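Local coordinates for lipoate-protein ligase 1 (Plasmodium falciparum, PDB 5T8U) that belongs to the lipoate-protein ligase family and holds a lipoic acid molecule in a pocket of its catalytic domain, at residues 27-32 and 164-169; 33-38 and 255-260; 106-111 and 122-127. All blocks are in the same frame, centred on the assembly; numbering follows the deposited sequence.

Four layers of the chain follow one another here: helix 256-266, helix 22-34, the mixed sheet and helix 117-132. Contacts 1 and 2 both use helix 22-34, and their centres lie about 13 Å apart. Contact 1 sets that helix against strand 162-170; contact 2 brings its C-terminal end and the turn after it up to helix 256-266. Contact 3 is on strand 105-112, the neighbour of 162-170 in the same sheet; its centre lies about 12 Å from that of contact 1 and about 23 Å from that of contact 2. Along the chain, segments of contacts 1 and 2 alternate, while 106-111 and 122-127 both fall between the two halves of each. Lipoic acid is bound beside contact 1.

Contact 1: 27-32 and 164-169; sequences SLENFL and LHHGTI. With LPA (lipoic acid), chain C.
Glu29 reaches out of its helix across Leu164 and ends over a face of the His166 ring. CG stands anti to the backbone N (chi1 -175°) and the chain stays extended beyond it, which carries the carboxylate straight from CB, aimed at the strand, to the histidine. The first atom to touch is Glu29 CG, packed 3.8 Å from Leu164 CD1; the two side chains cross at about a right angle. Next, Glu29 CD lies 4.0 Å from His166 CG. At the tip Glu29 OE2 lies 3.0 Å from His166 CB, while Glu29 OE1 hangs 4.2 Å above the His166 ring plane, over its centre. Carboxylate and ring planes stand 78° apart, so the acid meets the imidazole face steeply. His166 ND1 is 3.4 Å from Glu29 OE2, but the angle is poor and no hydrogen bond forms; instead OE2 is bonded to Thr109 OG1, which pins the carboxylate from the neighbouring strand.

The ring in turn is fixed by its NE2 bond to Thr94 OG1. With one face turned to Glu29, it offers its edge to lipoic acid: the ligand's C8 lies in the ring plane, 3.2 Å from His166 ND1, and its S8 is 3.4 Å from His166 CE1. Glu29 is therefore a second-shell residue behind a pocket residue. Further along the strand Gly167 and Thr168 also line the pocket.

Helix 22-34 is held between layers: Leu28 and Asn30 pack on helix 256-266, and Leu32 on strand 13-17. Strand 162-170 runs between strands 150-159 and 105-112, to which its backbone is hydrogen-bonded.

Contact 2: 33-38 and 255-260; sequences LNNYND and NPEFLK
Asn34 and Glu257 bring the two backbones nearest, with 9.6 Å between Asn34 CA and Glu257 CA, a gap that side chains alone must bridge. Most of the bridging is done by Glu257. Its CG lies anti to the backbone N (chi1 -163°), and the extended chain beyond carries the carboxylate away from its own helix to the end of helix 22-34. There Glu257 OE2 sits 3.7 Å from Asn34 CB, and the same oxygen lies 3.6 Å from Asn35 ND2. Asn35 and Glu257 approach from opposite directions, with amide and carboxylate planes turned 49° apart. The Asn35-Glu257 pair is not hydrogen-bonded, and Asn34 meets the glutamate through its CB. Asn35 ND2 has a proper acceptor in Phe31 O, one turn back along helix 22-34, which holds the amide close to its own backbone. The meeting is thus a loose contact, part polar and part van der Waals, near the protein surface.

Behind the glutamate, Asn255 occupies the N-cap position of the helix that starts at Pro256. Asn255 OD1 is placed to accept from Glu257 N as a capping bond, though the modelled 2.5 Å is very short and its exact length doubtful.

Firmer packing lies beside it. Phe258, the next residue of helix 256-266, rests on Ser27, Leu28 and Phe31 of helix 22-34 and meets the Phe24 ring edge-to-face. Asn35 and Asn255 both lean on Tyr42 of helix 39-42, and Leu33 packs down onto strands 162-170 and 150-159, leaving helix 22-34 layered between the sheet and helix 256-266.

Contact 3: 106-111 and 122-127; sequences VCFTFL and LIILNT
Phe108 and Phe110 present their rings to the CD1 methyl of Ile124 through different first torsions. In Phe108, CG falls between the backbone N and the carbonyl carbon (chi1 64°); in Phe110 it lies anti to the carbonyl carbon (chi1 -67°). Two residues apart on one strand, both rings point at the helix, and CD1 of Ile124 comes down where they meet. Over Phe108, Ile124 CD1 makes a CH-pi contact, 3.9 Å from the ring centroid and 19° off the normal, shifted toward the rim, so that Phe108 CZ is its nearest ring atom at 3.7 Å. To Phe110 the same methyl is an edge neighbour, near the ring plane, with Ile124 CD1 4.0 Å from Phe110 CE2. One methyl thereby serves as a face partner to one phenyl and an edge partner to the other. Ile123 adds a looser touch, Ile123 CD1 lying 4.4 Å from Phe110 CE1.

On the helix, Ile123 O accepts from both Thr127 N and Thr127 OG1, which arrive from opposite faces of its carbonyl plane; the hydroxyl bond, 2.9 Å from Thr127 OG1 to Ile123 O, satisfies a buried polar side chain.

The alternation of the strand gives this packing its sense. Phe108 and Phe110 face helix 117-132, whereas Thr109 turns to the other side, toward Glu29, and Cys107 lines the lipoic acid pocket there. This mixed sheet, with helices on both faces, forms the layered alpha/beta core of the lipoyl protein ligase A/B catalytic domain.

Contact 1: 27-32 and 164-169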
loop_
_atom_site.group_PDB
_atom_site.type_symbol
_atom_site.label_atom_id
_atom_site.label_comp_id
_atom_site.label_asym_id
_atom_site.label_seq_id
_atom_site.Cartn_x
_atom_site.Cartn_y
_atom_site.Cartn_z
ATOM N N SER A 27 4.804 9.977 4.351
ATOM C CA SER A 27 6.231 10.245 4.493
ATOM C C SER A 27 6.812 9.488 5.681
ATOM O O SER A 27 7.925 8.955 5.600
ATOM C CB SER A 27 6.471 11.747 4.639
ATOM O OG SER A 27 5.911 12.455 3.547
ATOM N N LEU A 28 6.076 9.434 6.795
ATOM C CA LEU A 28 6.502 8.612 7.924
ATOM C C LEU A 28 6.661 7.156 7.504
ATOM O O LEU A 28 7.693 6.529 7.765
ATOM C CB LEU A 28 5.494 8.727 9.069
ATOM C CG LEU A 28 5.475 10.036 9.859
ATOM C CD1 LEU A 28 4.256 10.084 10.766
ATOM C CD2 LEU A 28 6.751 10.200 10.675
ATOM N N GLU A 29 5.636 6.602 6.854
ATOM C CA GLU A 29 5.679 5.215 6.403
ATOM C C GLU A 29 6.900 4.958 5.528
ATOM O O GLU A 29 7.647 3.994 5.744
ATOM C CB GLU A 29 4.392 4.895 5.643
ATOM C CG GLU A 29 4.250 3.454 5.208
ATOM C CD GLU A 29 3.009 3.232 4.369
ATOM O OE1 GLU A 29 2.740 4.064 3.475
ATOM O OE2 GLU A 29 2.296 2.237 4.609
ATOM N N ASN A 30 7.117 5.815 4.526
ATOM C CA ASN A 30 8.260 5.633 3.638
ATOM C C ASN A 30 9.576 5.755 4.391
ATOM O O ASN A 30 10.551 5.075 4.051
ATOM C CB ASN A 30 8.205 6.648 2.497
ATOM C CG ASN A 30 9.142 6.293 1.360
ATOM O OD1 ASN A 30 9.454 5.123 1.141
ATOM N ND2 ASN A 30 9.598 7.304 0.630
ATOM N N PHE A 31 9.629 6.612 5.413
ATOM C CA PHE A 31 10.856 6.747 6.191
ATOM C C PHE A 31 11.115 5.497 7.021
ATOM O O PHE A 31 12.268 5.091 7.200
ATOM C CB PHE A 31 10.779 7.980 7.089
ATOM C CG PHE A 31 12.082 8.326 7.750
ATOM C CD1 PHE A 31 12.916 9.288 7.206
ATOM C CD2 PHE A 31 12.476 7.682 8.910
ATOM C CE1 PHE A 31 14.116 9.604 7.809
ATOM C CE2 PHE A 31 13.675 7.995 9.517
ATOM C CZ PHE A 31 14.496 8.956 8.966
ATOM N N LEU A 32 10.055 4.874 7.537
ATOM C CA LEU A 32 10.219 3.633 8.284
ATOM C C LEU A 32 10.672 2.504 7.369
ATOM O O LEU A 32 11.555 1.719 7.733
ATOM C CB LEU A 32 8.911 3.268 8.986
ATOM C CG LEU A 32 8.364 4.316 9.957
ATOM C CD1 LEU A 32 6.918 4.014 10.309
ATOM C CD2 LEU A 32 9.216 4.387 11.208
ATOM N N LEU A 164 6.690 -4.569 3.368
ATOM C CA LEU A 164 5.711 -3.612 3.868
ATOM C C LEU A 164 4.325 -4.024 3.396
ATOM O O LEU A 164 4.057 -4.043 2.190
ATOM C CB LEU A 164 6.046 -2.195 3.395
ATOM C CG LEU A 164 5.133 -1.062 3.880
ATOM C CD1 LEU A 164 5.916 0.233 4.009
ATOM C CD2 LEU A 164 3.960 -0.848 2.940
ATOM N N HIS A 165 3.452 -4.346 4.346
ATOM C CA HIS A 165 2.051 -4.676 4.088
ATOM C C HIS A 165 1.210 -3.636 4.822
ATOM O O HIS A 165 1.006 -3.742 6.035
ATOM C CB HIS A 165 1.734 -6.098 4.556
ATOM C CG HIS A 165 0.269 -6.413 4.627
ATOM N ND1 HIS A 165 -0.212 -7.568 5.206
ATOM C CD2 HIS A 165 -0.818 -5.735 4.188
ATOM C CE1 HIS A 165 -1.530 -7.583 5.126
ATOM N NE2 HIS A 165 -1.923 -6.482 4.514
ATOM N N HIS A 166 0.712 -2.637 4.094
ATOM C CA HIS A 166 -0.078 -1.570 4.695
ATOM C C HIS A 166 -1.473 -1.567 4.087
ATOM O O HIS A 166 -1.626 -1.621 2.861
ATOM C CB HIS A 166 0.600 -0.204 4.523
ATOM C CG HIS A 166 0.383 0.433 3.186
ATOM N ND1 HIS A 166 -0.593 1.379 2.963
ATOM C CD2 HIS A 166 1.030 0.275 2.007
ATOM C CE1 HIS A 166 -0.545 1.770 1.701
ATOM N NE2 HIS A 166 0.432 1.117 1.100
ATOM N N GLY A 167 -2.485 -1.519 4.955
ATOM C CA GLY A 167 -3.868 -1.591 4.534
ATOM C C GLY A 167 -4.748 -0.702 5.390
ATOM O O GLY A 167 -4.289 -0.071 6.346
ATOM N N THR A 168 -6.029 -0.675 5.031
ATOM C CA THR A 168 -7.021 0.159 5.688
ATOM C C THR A 168 -8.079 -0.715 6.344
ATOM O O THR A 168 -8.485 -1.741 5.787
ATOM C CB THR A 168 -7.690 1.115 4.692
ATOM O OG1 THR A 168 -8.642 1.939 5.376
ATOM C CG2 THR A 168 -8.400 0.341 3.589
ATOM N N ILE A 169 -8.510 -0.296 7.533
ATOM C CA ILE A 169 -9.624 -0.900 8.255
ATOM C C ILE A 169 -10.735 0.137 8.339
ATOM O O ILE A 169 -10.470 1.324 8.567
ATOM C CB ILE A 169 -9.201 -1.366 9.664
ATOM C CG1 ILE A 169 -8.124 -2.451 9.566
ATOM C CG2 ILE A 169 -10.409 -1.874 10.453
ATOM C CD1 ILE A 169 -7.498 -2.825 10.898
HETATM C C1 LPA C . -7.140 -2.008 -2.547
HETATM O O1 LPA C . -8.333 -2.196 -2.192
HETATM C C2 LPA C . -6.058 -1.782 -1.494
HETATM O O2 LPA C . -6.839 -2.010 -3.771
HETATM C C3 LPA C . -6.287 -0.430 -0.824
HETATM C C4 LPA C . -5.043 -0.017 -0.041
HETATM C C5 LPA C . -5.180 1.452 0.357
HETATM C C6 LPA C . -4.007 1.914 0.975
HETATM S S6 LPA C . -3.941 3.450 0.873
HETATM C C7 LPA C . -4.026 1.481 2.904
HETATM C C8 LPA C . -3.391 2.706 3.703
HETATM S S8 LPA C . -3.029 4.013 2.471
#

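Contact 2: 33-38 and 255-260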
loop_
_atom_site.group_PDB
_atom_site.type_symbol
_atom_site.label_atom_id
_atom_site.label_comp_id
_atom_site.label_asym_id
_atom_site.label_seq_id
_atom_site.Cartn_x
_atom_site.Cartn_y
_atom_site.Cartn_z
ATOM N N LEU A 33 10.084 2.412 6.174
ATOM C CA LEU A 33 10.503 1.387 5.223
ATOM C C LEU A 33 11.950 1.590 4.788
ATOM O O LEU A 33 12.715 0.623 4.682
ATOM C CB LEU A 33 9.576 1.390 4.007
ATOM C CG LEU A 33 10.033 0.551 2.809
ATOM C CD1 LEU A 33 10.309 -0.889 3.214
ATOM C CD2 LEU A 33 8.997 0.599 1.698
ATOM N N ASN A 34 12.346 2.834 4.527
ATOM C CA ASN A 34 13.680 3.124 4.017
ATOM C C ASN A 34 14.737 3.247 5.109
ATOM O O ASN A 34 15.915 3.436 4.788
ATOM C CB ASN A 34 13.652 4.409 3.182
ATOM C CG ASN A 34 12.975 4.216 1.839
ATOM O OD1 ASN A 34 12.081 4.975 1.464
ATOM N ND2 ASN A 34 13.400 3.193 1.105
ATOM N N ASN A 35 14.354 3.143 6.384
ATOM C CA ASN A 35 15.315 3.182 7.481
ATOM C C ASN A 35 15.016 2.097 8.509
ATOM O O ASN A 35 15.301 2.268 9.699
ATOM C CB ASN A 35 15.325 4.556 8.155
ATOM C CG ASN A 35 15.821 5.652 7.233
ATOM O OD1 ASN A 35 17.025 5.854 7.084
ATOM N ND2 ASN A 35 14.892 6.369 6.612
ATOM N N TYR A 36 14.447 0.979 8.059
ATOM C CA TYR A 36 14.070 -0.136 8.920
ATOM C C TYR A 36 15.186 -0.511 9.889
ATOM O O TYR A 36 15.071 -0.273 11.097
ATOM C CB TYR A 36 13.681 -1.330 8.042
ATOM C CG TYR A 36 13.261 -2.581 8.778
ATOM C CD1 TYR A 36 12.059 -2.638 9.471
ATOM C CD2 TYR A 36 14.052 -3.722 8.746
ATOM C CE1 TYR A 36 11.669 -3.789 10.129
ATOM C CE2 TYR A 36 13.672 -4.875 9.399
ATOM C CZ TYR A 36 12.479 -4.905 10.088
ATOM O OH TYR A 36 12.103 -6.057 10.737
ATOM N N ASN A 37 16.279 -1.074 9.369
ATOM C CA ASN A 37 17.332 -1.612 10.224
ATOM C C ASN A 37 17.969 -0.567 11.133
ATOM O O ASN A 37 18.701 -0.944 12.053
ATOM C CB ASN A 37 18.417 -2.267 9.364
ATOM C CG ASN A 37 17.891 -3.436 8.547
ATOM O OD1 ASN A 37 18.149 -3.534 7.348
ATOM N ND2 ASN A 37 17.147 -4.327 9.195
ATOM N N ASP A 38 17.715 0.722 10.908
ATOM C CA ASP A 38 18.298 1.782 11.720
ATOM C C ASP A 38 17.296 2.452 12.648
ATOM O O ASP A 38 17.663 3.406 13.344
ATOM C CB ASP A 38 18.930 2.848 10.819
ATOM C CG ASP A 38 20.153 2.340 10.092
ATOM O OD1 ASP A 38 20.883 1.509 10.671
ATOM O OD2 ASP A 38 20.385 2.773 8.944
ATOM N N ASN A 255 14.284 15.255 9.389
ATOM C CA ASN A 255 15.353 14.753 8.545
ATOM C C ASN A 255 15.195 15.289 7.120
ATOM O O ASN A 255 14.073 15.466 6.639
ATOM C CB ASN A 255 15.334 13.228 8.533
ATOM C CG ASN A 255 16.500 12.634 7.769
ATOM O OD1 ASN A 255 16.538 12.678 6.540
ATOM N ND2 ASN A 255 17.453 12.063 8.496
ATOM N N PRO A 256 16.304 15.557 6.420
ATOM C CA PRO A 256 16.175 15.997 5.021
ATOM C C PRO A 256 15.521 14.956 4.134
ATOM O O PRO A 256 14.794 15.316 3.200
ATOM C CB PRO A 256 17.626 16.271 4.596
ATOM C CG PRO A 256 18.396 16.394 5.864
ATOM C CD PRO A 256 17.713 15.503 6.846
ATOM N N GLU A 257 15.765 13.671 4.396
ATOM C CA GLU A 257 15.101 12.614 3.642
ATOM C C GLU A 257 13.591 12.686 3.829
ATOM O O GLU A 257 12.824 12.604 2.860
ATOM C CB GLU A 257 15.640 11.254 4.087
ATOM C CG GLU A 257 15.343 10.117 3.132
ATOM C CD GLU A 257 15.812 8.778 3.667
ATOM O OE1 GLU A 257 16.786 8.758 4.449
ATOM O OE2 GLU A 257 15.205 7.746 3.309
ATOM N N PHE A 258 13.145 12.849 5.076
ATOM C CA PHE A 258 11.717 12.966 5.350
ATOM C C PHE A 258 11.108 14.131 4.580
ATOM O O PHE A 258 10.088 13.975 3.903
ATOM C CB PHE A 258 11.482 13.132 6.851
ATOM C CG PHE A 258 10.032 13.131 7.238
ATOM C CD1 PHE A 258 9.394 11.950 7.571
ATOM C CD2 PHE A 258 9.304 14.309 7.265
ATOM C CE1 PHE A 258 8.060 11.941 7.926
ATOM C CE2 PHE A 258 7.969 14.307 7.619
ATOM C CZ PHE A 258 7.347 13.121 7.950
ATOM N N LEU A 259 11.718 15.315 4.681
ATOM C CA LEU A 259 11.217 16.469 3.940
ATOM C C LEU A 259 11.216 16.209 2.440
ATOM O O LEU A 259 10.341 16.709 1.724
ATOM C CB LEU A 259 12.054 17.707 4.263
ATOM C CG LEU A 259 11.859 18.311 5.656
ATOM C CD1 LEU A 259 12.907 19.377 5.922
ATOM C CD2 LEU A 259 10.462 18.894 5.805
ATOM N N LYS A 260 12.187 15.439 1.946
ATOM C CA LYS A 260 12.189 15.056 0.538
ATOM C C LYS A 260 10.934 14.263 0.192
ATOM O O LYS A 260 10.207 14.603 -0.749
ATOM C CB LYS A 260 13.446 14.243 0.226
ATOM C CG LYS A 260 13.643 13.911 -1.246
ATOM C CD LYS A 260 14.526 12.681 -1.420
ATOM C CE LYS A 260 15.909 12.873 -0.805
ATOM N NZ LYS A 260 16.709 11.620 -0.837
#

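Contact 3: 106-111 and 122-127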
loop_
_atom_site.group_PDB
_atom_site.type_symbol
_atom_site.label_atom_id
_atom_site.label_comp_id
_atom_site.label_asym_id
_atom_site.label_seq_id
_atom_site.Cartn_x
_atom_site.Cartn_y
_atom_site.Cartn_z
ATOM N N VAL A 106 -9.160 3.460 10.016
ATOM C CA VAL A 106 -7.810 3.319 10.530
ATOM C C VAL A 106 -6.915 2.809 9.408
ATOM O O VAL A 106 -7.372 2.199 8.437
ATOM C CB VAL A 106 -7.769 2.370 11.752
ATOM C CG1 VAL A 106 -6.384 2.350 12.393
ATOM C CG2 VAL A 106 -8.823 2.775 12.775
ATOM N N CYS A 107 -5.618 3.074 9.537
ATOM C CA CYS A 107 -4.611 2.595 8.600
ATOM C C CYS A 107 -3.517 1.878 9.378
ATOM O O CYS A 107 -2.954 2.438 10.326
ATOM C CB CYS A 107 -4.003 3.743 7.782
ATOM S SG CYS A 107 -5.164 4.602 6.694
ATOM N N PHE A 108 -3.220 0.647 8.966
ATOM C CA PHE A 108 -2.204 -0.177 9.601
ATOM C C PHE A 108 -1.067 -0.435 8.623
ATOM O O PHE A 108 -1.279 -0.534 7.410
ATOM C CB PHE A 108 -2.791 -1.514 10.080
ATOM C CG PHE A 108 -3.292 -2.392 8.966
ATOM C CD1 PHE A 108 -2.452 -3.310 8.359
ATOM C CD2 PHE A 108 -4.604 -2.304 8.531
ATOM C CE1 PHE A 108 -2.909 -4.124 7.335
ATOM C CE2 PHE A 108 -5.067 -3.114 7.509
ATOM C CZ PHE A 108 -4.218 -4.025 6.911
ATOM N N THR A 109 0.145 -0.549 9.162
ATOM C CA THR A 109 1.339 -0.798 8.359
ATOM C C THR A 109 2.197 -1.822 9.090
ATOM O O THR A 109 2.781 -1.515 10.134
ATOM C CB THR A 109 2.124 0.490 8.114
ATOM O OG1 THR A 109 1.287 1.444 7.447
ATOM C CG2 THR A 109 3.364 0.221 7.263
ATOM N N PHE A 110 2.268 -3.033 8.544
ATOM C CA PHE A 110 3.152 -4.067 9.059
ATOM C C PHE A 110 4.466 -4.037 8.288
ATOM O O PHE A 110 4.466 -4.051 7.052
ATOM C CB PHE A 110 2.510 -5.449 8.933
ATOM C CG PHE A 110 1.303 -5.646 9.802
ATOM C CD1 PHE A 110 1.443 -6.015 11.131
ATOM C CD2 PHE A 110 0.029 -5.479 9.289
ATOM C CE1 PHE A 110 0.334 -6.204 11.932
ATOM C CE2 PHE A 110 -1.084 -5.669 10.088
ATOM C CZ PHE A 110 -0.930 -6.030 11.411
ATOM N N LEU A 111 5.579 -3.992 9.016
ATOM C CA LEU A 111 6.904 -4.119 8.422
ATOM C C LEU A 111 7.565 -5.365 8.988
ATOM O O LEU A 111 7.519 -5.598 10.201
ATOM C CB LEU A 111 7.774 -2.889 8.694
ATOM C CG LEU A 111 7.161 -1.529 8.365
ATOM C CD1 LEU A 111 8.159 -0.424 8.657
ATOM C CD2 LEU A 111 6.714 -1.471 6.915
ATOM N N LEU A 122 -3.801 -12.743 10.049
ATOM C CA LEU A 122 -4.225 -13.562 11.181
ATOM C C LEU A 122 -4.259 -12.745 12.467
ATOM O O LEU A 122 -5.132 -12.953 13.315
ATOM C CB LEU A 122 -3.302 -14.769 11.341
ATOM C CG LEU A 122 -3.633 -15.697 12.517
ATOM C CD1 LEU A 122 -5.052 -16.240 12.407
ATOM C CD2 LEU A 122 -2.632 -16.839 12.606
ATOM N N ILE A 123 -3.312 -11.821 12.636
ATOM C CA ILE A 123 -3.361 -10.919 13.782
ATOM C C ILE A 123 -4.639 -10.096 13.742
ATOM O O ILE A 123 -5.333 -9.946 14.757
ATOM C CB ILE A 123 -2.107 -10.022 13.814
ATOM C CG1 ILE A 123 -0.853 -10.872 14.042
ATOM C CG2 ILE A 123 -2.230 -8.952 14.905
ATOM C CD1 ILE A 123 0.449 -10.109 13.884
ATOM N N ILE A 124 -4.983 -9.565 12.568
ATOM C CA ILE A 124 -6.188 -8.745 12.459
ATOM C C ILE A 124 -7.432 -9.584 12.741
ATOM O O ILE A 124 -8.290 -9.203 13.547
ATOM C CB ILE A 124 -6.250 -8.071 11.075
ATOM C CG1 ILE A 124 -4.998 -7.212 10.859
ATOM C CG2 ILE A 124 -7.509 -7.215 10.953
ATOM C CD1 ILE A 124 -4.890 -6.591 9.486
ATOM N N LEU A 125 -7.542 -10.745 12.092
ATOM C CA LEU A 125 -8.706 -11.602 12.303
ATOM C C LEU A 125 -8.840 -11.999 13.769
ATOM O O LEU A 125 -9.944 -11.984 14.326
ATOM C CB LEU A 125 -8.610 -12.842 11.415
ATOM C CG LEU A 125 -8.667 -12.589 9.906
ATOM C CD1 LEU A 125 -8.290 -13.846 9.138
ATOM C CD2 LEU A 125 -10.043 -12.105 9.490
ATOM N N ASN A 126 -7.727 -12.364 14.409
ATOM C CA ASN A 126 -7.761 -12.676 15.834
ATOM C C ASN A 126 -8.239 -11.478 16.643
ATOM O O ASN A 126 -8.981 -11.636 17.620
ATOM C CB ASN A 126 -6.379 -13.124 16.311
ATOM C CG ASN A 126 -6.001 -14.499 15.796
ATOM O OD1 ASN A 126 -6.863 -15.297 15.426
ATOM N ND2 ASN A 126 -4.704 -14.789 15.781
ATOM N N THR A 127 -7.820 -10.269 16.259
ATOM C CA THR A 127 -8.332 -9.066 16.906
ATOM C C THR A 127 -9.853 -9.021 16.830
ATOM O O THR A 127 -10.543 -9.022 17.859
ATOM C CB THR A 127 -7.722 -7.818 16.256
ATOM O OG1 THR A 127 -6.306 -7.805 16.473
ATOM C CG2 THR A 127 -8.330 -6.539 16.826
#